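Local coordinates for malonyl CoA-acyl carrier protein transacylase (Bartonella henselae, PDB 3QAT), which catalyses transfer of the malonyl group from malonyl-CoA to acyl carrier protein, the step that supplies malonyl units to fatty acid biosynthesis, at residues Gln28-Ala31 and Ala32-Phe36; Val186-Ala189 and Ser190-Ala194; Val250-Leu253 and Val254-Val257; Arg264-Ile267 and Glu268-Ala272. All coordinates share one frame; numbering follows the deposited sequence.

Contact 1 (Gln28-Ala31 and Ala32-Phe36); sequences QFVA and ARMVF
The carbonyl of F29 starts the hydrogen-bonding pattern of helix 30-43: R33 N donates to F29 O over 3.1 Å, nearly straight and in the carbonyl plane, while A32 N makes only a weak bond to the same oxygen. One residue on, M34 N binds V30 O at 2.9 Å, so regular i to i+4 bonding is in place from the first turn. The extended backbone of F29 (phi -138°) separates this helix from helix 23-28.

R33 folds back over the turn. Its CG lies anti to the backbone N and the chain bends at chi3 (-40°), which lays one guanidinium face over V30 CA, 3.8 Å above the guanidinium plane and offset toward its rim. NH1 of R33 also comes within 3.6 Å of V30 CG2, the two side chains crossing obliquely. NH2 of R33 bonds T26 O, so the arginine bridges the end of helix 23-28 and the beginning of the next.

M34 slants across V30, its CG 3.3 Å from V30 O and 4.1 Å from V30 CG2, the methyl that R33 NH1 also approaches. On the inner side F29 CB and A32 CB are 4.3 Å apart, and both side chains pack against helix 62-82, F29 on V79 and A32 on A75. The whole is a helix start that follows closely on helix 23-28, with F29 at the N-cap position and R33 reaching back to T26 O.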
ATOM      1  N   GLN A  28     -24.885   3.547   2.801  1.00 16.93           N
ATOM      2  CA  GLN A  28     -25.126   4.995   2.864  1.00 17.29           C
ATOM      3  C   GLN A  28     -25.064   5.688   1.501  1.00 17.06           C
ATOM      4  O   GLN A  28     -25.743   6.694   1.285  1.00 18.86           O
ATOM      5  CB  GLN A  28     -24.100   5.670   3.787  1.00 16.67           C
ATOM      6  CG  GLN A  28     -24.234   5.335   5.268  1.00 18.74           C
ATOM      7  CD  GLN A  28     -23.048   5.850   6.074  1.00 20.72           C
ATOM      8  OE1 GLN A  28     -21.894   5.814   5.617  1.00 18.19           O
ATOM      9  NE2 GLN A  28     -23.328   6.341   7.275  1.00 23.49           N
ATOM     10  N   PHE A  29     -24.252   5.149   0.590  1.00 15.53           N
ATOM     11  CA  PHE A  29     -24.001   5.796  -0.690  1.00 14.88           C
ATOM     12  C   PHE A  29     -23.999   4.804  -1.834  1.00 14.35           C
ATOM     13  O   PHE A  29     -23.238   3.803  -1.822  1.00 14.09           O
ATOM     14  CB  PHE A  29     -22.633   6.515  -0.680  1.00 14.46           C
ATOM     15  CG  PHE A  29     -22.491   7.557   0.385  1.00 15.89           C
ATOM     16  CD1 PHE A  29     -22.975   8.845   0.169  1.00 16.22           C
ATOM     17  CD2 PHE A  29     -21.859   7.258   1.599  1.00 16.00           C
ATOM     18  CE1 PHE A  29     -22.838   9.843   1.155  1.00 18.57           C
ATOM     19  CE2 PHE A  29     -21.721   8.254   2.600  1.00 17.74           C
ATOM     20  CZ  PHE A  29     -22.211   9.535   2.369  1.00 18.80           C
ATOM     21  N   VAL A  30     -24.829   5.077  -2.843  1.00 13.91           N
ATOM     22  CA  VAL A  30     -24.788   4.260  -4.059  1.00 12.83           C
ATOM     23  C   VAL A  30     -23.400   4.326  -4.733  1.00 12.00           C
ATOM     24  O   VAL A  30     -22.976   3.349  -5.344  1.00 11.45           O
ATOM     25  CB  VAL A  30     -25.968   4.615  -5.041  1.00 13.52           C
ATOM     26  CG1 VAL A  30     -25.703   5.947  -5.780  1.00 13.91           C
ATOM     27  CG2 VAL A  30     -26.235   3.460  -6.032  1.00 12.57           C
ATOM     28  N   ALA A  31     -22.692   5.451  -4.592  1.00 11.51           N
ATOM     29  CA  ALA A  31     -21.386   5.585  -5.223  1.00 11.80           C
ATOM     30  C   ALA A  31     -20.450   4.534  -4.632  1.00 11.27           C
ATOM     31  O   ALA A  31     -19.621   3.979  -5.344  1.00 11.79           O
ATOM     32  CB  ALA A  31     -20.805   6.985  -5.011  1.00 11.65           C
ATOM     33  N   ALA A  32     -20.579   4.277  -3.330  1.00 11.52           N
ATOM     34  CA  ALA A  32     -19.710   3.259  -2.700  1.00  9.67           C
ATOM     35  C   ALA A  32     -20.156   1.857  -3.081  1.00 10.94           C
ATOM     36  O   ALA A  32     -19.323   1.003  -3.436  1.00  9.83           O
ATOM     37  CB  ALA A  32     -19.708   3.439  -1.162  1.00 10.33           C
ATOM     38  N   ARG A  33     -21.472   1.633  -3.040  1.00 10.98           N
ATOM     39  CA  ARG A  33     -22.047   0.322  -3.383  1.00 11.56           C
ATOM     40  C   ARG A  33     -21.614  -0.118  -4.787  1.00 11.14           C
ATOM     41  O   ARG A  33     -21.210  -1.285  -4.998  1.00 10.88           O
ATOM     42  CB  ARG A  33     -23.585   0.387  -3.282  1.00 12.94           C
ATOM     43  CG  ARG A  33     -24.326  -0.932  -3.472  1.00 15.84           C
ATOM     44  CD  ARG A  33     -25.868  -0.699  -3.284  1.00 21.64           C
ATOM     45  NE  ARG A  33     -26.060   0.244  -2.173  1.00 25.82           N
ATOM     46  CZ  ARG A  33     -26.819   1.348  -2.181  1.00 27.26           C
ATOM     47  NH1 ARG A  33     -27.594   1.673  -3.229  1.00 26.41           N
ATOM     48  NH2 ARG A  33     -26.835   2.115  -1.095  1.00 26.73           N
ATOM     49  N   MET A  34     -21.644   0.815  -5.737  1.00 11.16           N
ATOM     50  CA  MET A  34     -21.292   0.474  -7.123  1.00 10.46           C
ATOM     51  C   MET A  34     -19.825   0.108  -7.305  1.00  9.52           C
ATOM     52  O   MET A  34     -19.513  -0.694  -8.156  1.00  9.33           O
ATOM     53  CB  MET A  34     -21.676   1.617  -8.070  1.00 11.24           C
ATOM     54  CG  MET A  34     -23.167   1.742  -8.213  1.00 12.61           C
ATOM     55  SD  MET A  34     -23.705   3.032  -9.367  1.00 15.10           S
ATOM     56  CE  MET A  34     -22.909   4.489  -8.712  1.00 13.12           C
ATOM     57  N   VAL A  35     -18.934   0.695  -6.517  1.00  9.52           N
ATOM     58  CA  VAL A  35     -17.514   0.286  -6.592  1.00  8.05           C
ATOM     59  C   VAL A  35     -17.366  -1.198  -6.244  1.00  7.92           C
ATOM     60  O   VAL A  35     -16.729  -1.953  -7.000  1.00  8.37           O
ATOM     61  CB  VAL A  35     -16.626   1.167  -5.675  1.00  7.95           C
ATOM     62  CG1 VAL A  35     -15.226   0.532  -5.457  1.00  9.41           C
ATOM     63  CG2 VAL A  35     -16.513   2.563  -6.268  1.00  9.13           C
ATOM     64  N   PHE A  36     -17.983  -1.642  -5.147  1.00  8.96           N
ATOM     65  CA  PHE A  36     -17.902  -3.071  -4.780  1.00  9.07           C
ATOM     66  C   PHE A  36     -18.561  -3.977  -5.795  1.00  9.20           C
ATOM     67  O   PHE A  36     -18.042  -5.048  -6.098  1.00  9.45           O
ATOM     68  CB  PHE A  36     -18.441  -3.341  -3.370  1.00 10.24           C
ATOM     69  CG  PHE A  36     -17.587  -2.743  -2.285  1.00  9.30           C
ATOM     70  CD1 PHE A  36     -16.532  -3.469  -1.725  1.00 10.40           C
ATOM     71  CD2 PHE A  36     -17.814  -1.446  -1.824  1.00 11.82           C
ATOM     72  CE1 PHE A  36     -15.736  -2.892  -0.724  1.00 11.77           C
ATOM     73  CE2 PHE A  36     -17.025  -0.881  -0.817  1.00 12.45           C
ATOM     74  CZ  PHE A  36     -15.979  -1.596  -0.275  1.00 11.34           C
TER

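Contact 2 (Val186-Ala189 and Ser190-Ala194); sequences VEVA and SQKGA
The carboxamide of Q191 is the flat group here, and it sits next to V188, on the last turn of helix 179-191 before a Schellman motif closes it. Q191 NE2 is 4.1 Å from V188 CG1, with the two side chains side by side and pointing the same way. A bend at chi2 (-93°) turns the amide back along the helix toward that methyl. K192 also lies beside V188, its CE 3.8 Å from V188 CG1, so the valine methyl adjoins the methylene CE of K192 and, more loosely, the amide nitrogen of Q191.

Regular backbone bonds continue up to K192 N, which meets V188 O at 2.9 Å nearly along the C=O axis. G193 then takes a positive phi (97°), a conformation in which any side chain would collide with the carbonyl oxygen of K192, and its N bonds S190 O.

The reversal brings A194 back against A189, its CB 3.2 Å from A189 O. A189 and A194 pack together on L144, and A189 also touches L141 and A197 of the adjacent strands, so the helix end rests on the mixed sheet while Q191 stays exposed. The closing bond of the motif joins A194 N to A189 O at 2.9 Å, the donor tilted 26° from the carbonyl plane, and it brings A194 CB to 4.2 Å from A189 CB.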
ATOM      1  N   VAL A 186      16.414 -11.554  12.964  1.00 12.55           N
ATOM      2  CA  VAL A 186      15.617 -11.242  14.161  1.00 12.62           C
ATOM      3  C   VAL A 186      16.450 -11.417  15.446  1.00 13.20           C
ATOM      4  O   VAL A 186      16.431 -10.542  16.323  1.00 13.36           O
ATOM      5  CB  VAL A 186      14.263 -12.038  14.201  1.00 12.53           C
ATOM      6  CG1 VAL A 186      13.567 -11.880  15.538  1.00 14.44           C
ATOM      7  CG2 VAL A 186      13.324 -11.531  13.099  1.00 13.43           C
ATOM      8  N   GLU A 187      17.174 -12.535  15.542  1.00 13.83           N
ATOM      9  CA  GLU A 187      18.063 -12.786  16.692  1.00 15.14           C
ATOM     10  C   GLU A 187      19.066 -11.646  16.846  1.00 15.08           C
ATOM     11  O   GLU A 187      19.218 -11.099  17.953  1.00 16.18           O
ATOM     12  CB  GLU A 187      18.790 -14.121  16.525  1.00 16.63           C
ATOM     13  CG  GLU A 187      17.854 -15.317  16.559  1.00 20.10           C
ATOM     14  CD  GLU A 187      18.508 -16.604  16.064  1.00 26.84           C
ATOM     15  OE1 GLU A 187      19.689 -16.575  15.644  1.00 28.02           O
ATOM     16  OE2 GLU A 187      17.826 -17.657  16.084  1.00 30.06           O
ATOM     17  N   VAL A 188      19.703 -11.259  15.735  1.00 14.62           N
ATOM     18  CA  VAL A 188      20.701 -10.188  15.757  1.00 14.54           C
ATOM     19  C   VAL A 188      20.077  -8.841  16.140  1.00 14.17           C
ATOM     20  O   VAL A 188      20.600  -8.098  16.971  1.00 13.96           O
ATOM     21  CB  VAL A 188      21.472 -10.084  14.431  1.00 14.73           C
ATOM     22  CG1 VAL A 188      22.486  -8.939  14.500  1.00 15.52           C
ATOM     23  CG2 VAL A 188      22.205 -11.407  14.128  1.00 15.64           C
ATOM     24  N   ALA A 189      18.916  -8.531  15.560  1.00 14.13           N
ATOM     25  CA  ALA A 189      18.232  -7.287  15.911  1.00 14.20           C
ATOM     26  C   ALA A 189      17.915  -7.188  17.399  1.00 14.54           C
ATOM     27  O   ALA A 189      18.086  -6.117  18.016  1.00 14.52           O
ATOM     28  CB  ALA A 189      16.947  -7.150  15.097  1.00 13.71           C
ATOM     29  N   SER A 190      17.433  -8.299  17.971  1.00 15.13           N
ATOM     30  CA  SER A 190      17.130  -8.396  19.396  0.70 15.51           C
ATOM     31  C   SER A 190      18.396  -8.183  20.234  1.00 15.85           C
ATOM     32  O   SER A 190      18.382  -7.454  21.226  1.00 15.74           O
ATOM     33  CB  SER A 190      16.539  -9.775  19.700  0.70 16.42           C
ATOM     34  OG  SER A 190      16.117  -9.854  21.044  0.70 18.04           O
ATOM     35  N   GLN A 191      19.485  -8.826  19.824  1.00 15.79           N
ATOM     36  CA  GLN A 191      20.781  -8.688  20.519  1.00 16.76           C
ATOM     37  C   GLN A 191      21.252  -7.241  20.491  1.00 17.67           C
ATOM     38  O   GLN A 191      21.725  -6.705  21.493  1.00 17.45           O
ATOM     39  CB  GLN A 191      21.833  -9.619  19.893  1.00 16.32           C
ATOM     40  CG  GLN A 191      23.282  -9.360  20.388  1.00 17.89           C
ATOM     41  CD  GLN A 191      24.046  -8.410  19.487  1.00 17.51           C
ATOM     42  OE1 GLN A 191      24.475  -7.322  19.919  1.00 19.72           O
ATOM     43  NE2 GLN A 191      24.236  -8.807  18.240  1.00 16.48           N
ATOM     44  N   LYS A 192      21.088  -6.590  19.345  1.00 17.00           N
ATOM     45  CA  LYS A 192      21.477  -5.176  19.215  1.00 17.48           C
ATOM     46  C   LYS A 192      20.581  -4.183  19.936  1.00 17.10           C
ATOM     47  O   LYS A 192      20.874  -2.987  19.943  1.00 18.27           O
ATOM     48  CB  LYS A 192      21.571  -4.786  17.741  1.00 17.61           C
ATOM     49  CG  LYS A 192      22.722  -5.446  17.029  1.00 19.06           C
ATOM     50  CD  LYS A 192      22.858  -4.894  15.601  1.00 21.54           C
ATOM     51  CE  LYS A 192      24.063  -5.473  14.891  1.00 23.69           C
ATOM     52  NZ  LYS A 192      25.365  -4.897  15.358  1.00 28.05           N
ATOM     53  N   GLY A 193      19.503  -4.666  20.534  1.00 15.98           N
ATOM     54  CA  GLY A 193      18.644  -3.833  21.376  1.00 16.32           C
ATOM     55  C   GLY A 193      17.413  -3.278  20.690  1.00 16.05           C
ATOM     56  O   GLY A 193      16.838  -2.293  21.155  1.00 16.55           O
ATOM     57  N   ALA A 194      16.984  -3.911  19.602  1.00 16.39           N
ATOM     58  CA  ALA A 194      15.731  -3.488  18.985  1.00 16.22           C
ATOM     59  C   ALA A 194      14.637  -3.475  20.036  1.00 17.29           C
ATOM     60  O   ALA A 194      14.586  -4.380  20.884  1.00 18.33           O
ATOM     61  CB  ALA A 194      15.352  -4.412  17.849  1.00 15.30           C
TER

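Contact 3 (Val250-Leu253 and Val254-Val257)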
ATOM      1  N   VAL A 250       4.775   2.382 -15.076  1.00 13.29           N
ATOM      2  CA  VAL A 250       4.721   0.920 -15.224  1.00 14.45           C
ATOM      3  C   VAL A 250       6.046   0.290 -14.795  1.00 14.08           C
ATOM      4  O   VAL A 250       6.064  -0.698 -14.043  1.00 13.12           O
ATOM      5  CB  VAL A 250       4.313   0.483 -16.670  1.00 14.36           C
ATOM      6  CG1 VAL A 250       4.761  -0.964 -16.980  1.00 17.89           C
ATOM      7  CG2 VAL A 250       2.817   0.659 -16.847  1.00 17.84           C
ATOM      8  N   SER A 251       7.174   0.872 -15.229  1.00 13.22           N
ATOM      9  CA  SER A 251       8.470   0.317 -14.885  0.70 14.09           C
ATOM     10  C   SER A 251       8.685   0.334 -13.365  1.00 13.26           C
ATOM     11  O   SER A 251       9.166  -0.637 -12.783  1.00 13.31           O
ATOM     12  CB  SER A 251       9.576   1.085 -15.614  0.70 15.46           C
ATOM     13  OG  SER A 251      10.850   0.639 -15.208  0.70 18.28           O
ATOM     14  N   LEU A 252       8.299   1.432 -12.738  1.00 12.55           N
ATOM     15  CA  LEU A 252       8.436   1.586 -11.289  1.00 11.35           C
ATOM     16  C   LEU A 252       7.529   0.660 -10.486  1.00 11.42           C
ATOM     17  O   LEU A 252       7.937   0.213  -9.420  1.00 10.30           O
ATOM     18  CB  LEU A 252       8.208   3.034 -10.871  1.00 12.26           C
ATOM     19  CG  LEU A 252       9.207   4.063 -11.410  1.00 13.09           C
ATOM     20  CD1 LEU A 252       8.623   5.443 -11.180  1.00 14.55           C
ATOM     21  CD2 LEU A 252      10.585   3.937 -10.732  1.00 17.71           C
ATOM     22  N   LEU A 253       6.329   0.378 -11.011  1.00 10.05           N
ATOM     23  CA  LEU A 253       5.451  -0.645 -10.376  1.00  9.02           C
ATOM     24  C   LEU A 253       6.088  -2.048 -10.423  1.00  9.28           C
ATOM     25  O   LEU A 253       5.987  -2.815  -9.445  1.00  9.76           O
ATOM     26  CB  LEU A 253       4.068  -0.667 -11.024  1.00  8.68           C
ATOM     27  CG  LEU A 253       3.205   0.583 -10.829  1.00  8.70           C
ATOM     28  CD1 LEU A 253       1.952   0.424 -11.670  1.00 10.19           C
ATOM     29  CD2 LEU A 253       2.816   0.744  -9.360  1.00 10.63           C
ATOM     30  N   VAL A 254       6.749  -2.375 -11.536  1.00 10.18           N
ATOM     31  CA  VAL A 254       7.451  -3.652 -11.642  1.00 10.78           C
ATOM     32  C   VAL A 254       8.636  -3.711 -10.659  1.00 11.10           C
ATOM     33  O   VAL A 254       8.821  -4.712  -9.927  1.00 11.62           O
ATOM     34  CB  VAL A 254       7.903  -3.915 -13.106  1.00 10.53           C
ATOM     35  CG1 VAL A 254       8.776  -5.166 -13.182  1.00 12.76           C
ATOM     36  CG2 VAL A 254       6.685  -4.074 -14.039  1.00 11.53           C
ATOM     37  N   GLN A 255       9.443  -2.645 -10.641  1.00 11.86           N
ATOM     38  CA  GLN A 255      10.584  -2.558  -9.729  1.00 12.89           C
ATOM     39  C   GLN A 255      10.150  -2.634  -8.260  1.00 12.13           C
ATOM     40  O   GLN A 255      10.852  -3.208  -7.411  1.00 12.68           O
ATOM     41  CB  GLN A 255      11.329  -1.248  -9.954  1.00 14.01           C
ATOM     42  CG  GLN A 255      12.025  -1.141 -11.302  1.00 18.65           C
ATOM     43  CD  GLN A 255      12.542   0.272 -11.553  1.00 22.04           C
ATOM     44  OE1 GLN A 255      13.135   0.897 -10.669  1.00 24.93           O
ATOM     45  NE2 GLN A 255      12.307   0.783 -12.753  1.00 26.22           N
ATOM     46  N   GLN A 256       8.983  -2.052  -7.982  1.00 10.81           N
ATOM     47  CA  GLN A 256       8.436  -2.009  -6.624  1.00 11.35           C
ATOM     48  C   GLN A 256       8.267  -3.412  -6.012  1.00 10.53           C
ATOM     49  O   GLN A 256       8.483  -3.616  -4.805  1.00 11.16           O
ATOM     50  CB  GLN A 256       7.101  -1.246  -6.669  1.00 10.72           C
ATOM     51  CG  GLN A 256       6.599  -0.740  -5.323  1.00 12.63           C
ATOM     52  CD  GLN A 256       5.858  -1.783  -4.550  1.00 16.63           C
ATOM     53  OE1 GLN A 256       5.596  -2.890  -5.044  1.00 17.13           O
ATOM     54  NE2 GLN A 256       5.528  -1.450  -3.304  1.00 15.72           N
ATOM     55  N   VAL A 257       7.907  -4.381  -6.840  1.00 10.46           N
ATOM     56  CA  VAL A 257       7.602  -5.727  -6.342  1.00 10.10           C
ATOM     57  C   VAL A 257       8.779  -6.357  -5.595  1.00 10.83           C
ATOM     58  O   VAL A 257       8.574  -7.030  -4.596  1.00 10.94           O
ATOM     59  CB  VAL A 257       7.142  -6.620  -7.529  1.00 10.75           C
ATOM     60  CG1 VAL A 257       7.047  -8.095  -7.147  1.00 11.93           C
ATOM     61  CG2 VAL A 257       5.793  -6.076  -8.075  1.00 12.33           C
TER
HETATM   62  O   HOH W   1       3.740  -3.065  -7.883  1.00  9.83           O
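Helix 246-258 runs beside the presumed active site, and the contact at L252-Q256 lies on the turn that faces it. Q256 N bonds L252 O at 2.9 Å, its donor tilted 31° from the carbonyl plane. CG of Q256 stands anti to the backbone N and the chain bends at chi2 (-83°), which takes the amide away from the helix. There OE1 accepts from R123, while NE2 donates to N237 and weakly to S98 OG; both ends of this buried amide are therefore satisfied and its flip is fixed. A water donates to L253 O at 2.7 Å; a longer, weak approach to Q256 OE1 competes with its other acceptors.

On the more exposed side, Q255 N bonds S251 O at 2.9 Å, nearly straight (167°). One modelled rotamer of S251 also puts its OG 2.9 Å from Q255 NE2, close to the amide plane, but that bond is doubtful. The L252 side chain slants across that of Q255, CD2 of L252 lying 4.0 Å from OE1 of Q255.

Beyond the side chains, the carbonyl of Q256 accepts from H207 ND1. With S98 in a GxSxG nucleophile-elbow sequence, this is consistent with the serine-histidine pair of malonyl-CoA:ACP transacylases, in which a backbone carbonyl orients the histidine.

Contact 4 (Arg264-Ile267 and Glu268-Ala272)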
ATOM      1  N   ARG A 264       8.860   6.253   4.688  1.00  9.29           N
ATOM      2  CA  ARG A 264       9.396   7.352   5.490  1.00  9.72           C
ATOM      3  C   ARG A 264       9.798   8.531   4.587  1.00 10.71           C
ATOM      4  O   ARG A 264       9.375   9.667   4.799  1.00  9.89           O
ATOM      5  CB  ARG A 264      10.607   6.870   6.314  1.00 10.77           C
ATOM      6  CG  ARG A 264      11.275   8.022   7.114  1.00 13.47           C
ATOM      7  CD  ARG A 264      12.593   7.602   7.741  1.00 15.69           C
ATOM      8  NE  ARG A 264      13.583   7.100   6.771  1.00 19.38           N
ATOM      9  CZ  ARG A 264      14.456   7.849   6.097  1.00 22.45           C
ATOM     10  NH1 ARG A 264      14.480   9.166   6.249  1.00 20.96           N
ATOM     11  NH2 ARG A 264      15.306   7.274   5.246  1.00 23.21           N
ATOM     12  N   GLU A 265      10.610   8.234   3.568  1.00 10.45           N
ATOM     13  CA  GLU A 265      11.098   9.283   2.665  1.00 11.04           C
ATOM     14  C   GLU A 265       9.967   9.931   1.882  1.00 10.49           C
ATOM     15  O   GLU A 265      10.012  11.131   1.589  1.00 11.80           O
ATOM     16  CB  GLU A 265      12.123   8.690   1.706  1.00 11.37           C
ATOM     17  CG  GLU A 265      13.500   8.400   2.369  1.00 12.40           C
ATOM     18  CD  GLU A 265      14.365   7.500   1.499  1.00 16.70           C
ATOM     19  OE1 GLU A 265      14.026   6.300   1.299  1.00 13.92           O
ATOM     20  OE2 GLU A 265      15.404   8.000   1.008  1.00 16.74           O
ATOM     21  N   THR A 266       8.935   9.135   1.571  1.00 10.35           N
ATOM     22  CA  THR A 266       7.767   9.647   0.882  1.00 10.05           C
ATOM     23  C   THR A 266       7.057  10.710   1.709  1.00 10.56           C
ATOM     24  O   THR A 266       6.759  11.779   1.210  1.00 10.82           O
ATOM     25  CB  THR A 266       6.808   8.485   0.508  1.00  8.67           C
ATOM     26  OG1 THR A 266       7.458   7.651  -0.461  1.00  9.24           O
ATOM     27  CG2 THR A 266       5.520   9.019  -0.105  1.00  9.72           C
ATOM     28  N   ILE A 267       6.800  10.418   2.976  1.00 10.36           N
ATOM     29  CA  ILE A 267       6.099  11.370   3.829  1.00  9.96           C
ATOM     30  C   ILE A 267       6.977  12.607   4.078  1.00 10.36           C
ATOM     31  O   ILE A 267       6.479  13.755   4.069  1.00 11.14           O
ATOM     32  CB  ILE A 267       5.678  10.722   5.161  1.00  9.61           C
ATOM     33  CG1 ILE A 267       4.680   9.576   4.882  1.00  9.09           C
ATOM     34  CG2 ILE A 267       5.076  11.795   6.123  1.00  9.89           C
ATOM     35  CD1 ILE A 267       3.438   9.999   4.057  1.00  9.05           C
ATOM     36  N   GLU A 268       8.274  12.384   4.272  1.00 11.33           N
ATOM     37  CA  GLU A 268       9.203  13.511   4.448  1.00 12.77           C
ATOM     38  C   GLU A 268       9.223  14.398   3.199  1.00 13.53           C
ATOM     39  O   GLU A 268       9.199  15.630   3.329  1.00 15.29           O
ATOM     40  CB  GLU A 268      10.604  13.029   4.825  1.00 13.15           C
ATOM     41  CG  GLU A 268      10.656  12.471   6.257  1.00 15.51           C
ATOM     42  CD  GLU A 268      11.998  11.865   6.648  1.00 23.05           C
ATOM     43  OE1 GLU A 268      12.853  11.654   5.770  1.00 28.57           O
ATOM     44  OE2 GLU A 268      12.200  11.587   7.847  1.00 25.92           O
ATOM     45  N   TRP A 269       9.294  13.789   2.012  1.00 13.15           N
ATOM     46  CA  TRP A 269       9.270  14.561   0.770  1.00 13.84           C
ATOM     47  C   TRP A 269       7.968  15.357   0.633  1.00 13.81           C
ATOM     48  O   TRP A 269       7.974  16.570   0.386  1.00 14.61           O
ATOM     49  CB  TRP A 269       9.505  13.693  -0.479  1.00 13.28           C
ATOM     50  CG  TRP A 269       9.692  14.585  -1.687  1.00 15.16           C
ATOM     51  CD1 TRP A 269      10.862  15.122  -2.115  1.00 16.45           C
ATOM     52  CD2 TRP A 269       8.666  15.094  -2.555  1.00 14.50           C
ATOM     53  NE1 TRP A 269      10.646  15.913  -3.225  1.00 16.06           N
ATOM     54  CE2 TRP A 269       9.307  15.919  -3.516  1.00 15.02           C
ATOM     55  CE3 TRP A 269       7.274  14.927  -2.626  1.00 13.12           C
ATOM     56  CZ2 TRP A 269       8.605  16.598  -4.524  1.00 16.71           C
ATOM     57  CZ3 TRP A 269       6.567  15.595  -3.642  1.00 13.77           C
ATOM     58  CH2 TRP A 269       7.242  16.446  -4.564  1.00 15.18           C
ATOM     59  N   ILE A 270       6.838  14.675   0.780  1.00 13.70           N
ATOM     60  CA  ILE A 270       5.552  15.362   0.652  1.00 13.24           C
ATOM     61  C   ILE A 270       5.439  16.562   1.601  1.00 14.76           C
ATOM     62  O   ILE A 270       5.016  17.644   1.188  1.00 14.97           O
ATOM     63  CB  ILE A 270       4.362  14.371   0.803  1.00 13.29           C
ATOM     64  CG1 ILE A 270       4.294  13.414  -0.393  1.00 12.10           C
ATOM     65  CG2 ILE A 270       3.037  15.116   0.917  1.00 13.09           C
ATOM     66  CD1 ILE A 270       3.310  12.227  -0.160  1.00 13.06           C
ATOM     67  N   SER A 271       5.842  16.377   2.857  1.00 13.94           N
ATOM     68  CA  SER A 271       5.732  17.416   3.881  1.00 15.37           C
ATOM     69  C   SER A 271       6.615  18.619   3.590  1.00 16.71           C
ATOM     70  O   SER A 271       6.285  19.733   4.009  1.00 17.38           O
ATOM     71  CB  SER A 271       6.106  16.847   5.253  1.00 14.73           C
ATOM     72  OG  SER A 271       5.213  15.785   5.549  1.00 19.31           O
ATOM     73  N   ALA A 272       7.719  18.380   2.879  1.00 17.20           N
ATOM     74  CA  ALA A 272       8.684  19.449   2.537  1.00 18.33           C
ATOM     75  C   ALA A 272       8.362  20.135   1.211  1.00 19.18           C
ATOM     76  O   ALA A 272       8.979  21.148   0.865  1.00 20.39           O
ATOM     77  CB  ALA A 272      10.088  18.884   2.492  1.00 18.42           C
TER
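The R264 chain leaves trans to its nitrogen and kinks at chi3 (57°), which turns the guanidinium toward E268, whose chain extends beyond a CG set beside the backbone N. The pair forms an i to i+4 salt bridge, R264 NH1 to E268 OE1 at 3.0 Å. The two planes stand 75° apart, so the carboxylate does not pair flat with the guanidinium; OE1 of E268 makes the short contact, while its OE2 lies at the guanidinium edge, 3.7 Å from R264 NH1. E265 CG lies 3.4 Å above one guanidinium face. NE and NH2 of R264 form further salt bridges, with D167 and E146, so three carboxylates share this cation, which should hold its orientation firmly.

At the far end, S271 OG adds to the helix bonding. Its chi1 of -60° puts the hydroxyl 2.8 Å from I267 O, to which it donates; S271 N reaches I267 O at 3.0 Å from the opposite face of the carbonyl plane. I267 O is thus gripped by two donors from one residue.

On a buried side the side chains of T266 and I270 lie side by side, T266 CG2 to I270 CD1 3.9 Å, and both touch I235. I267 and I270 also pack on L278 of the parallel sheet, whereas R264 is bonded to D167 of the mixed sheet. Consistent with the two-subdomain architecture of this family, the helix joins a smaller ferredoxin-like part to the larger alpha/beta-hydrolase-like core.

In the fold
Contacts 3 and 4 lie nearest each other, their centres about 20 Å apart and nearest atoms about 10 Å, on consecutive helices joined through strand 261-262. Contact 3 borders the presumed active site directly, through Q256 beside S98 and H207; T266 of contact 4 only lies near the nucleophile-elbow residues. Contacts 1 and 2 are peripheral, on opposite sides of the chain's centre with their own centres about 47 Å apart: contact 1 on the helical flank of the probable larger subdomain, contact 2 on an outer helix of the probable smaller one. Their centres lie about 30 and 31 Å, respectively, from that of contact 3, and neither touches any of the others.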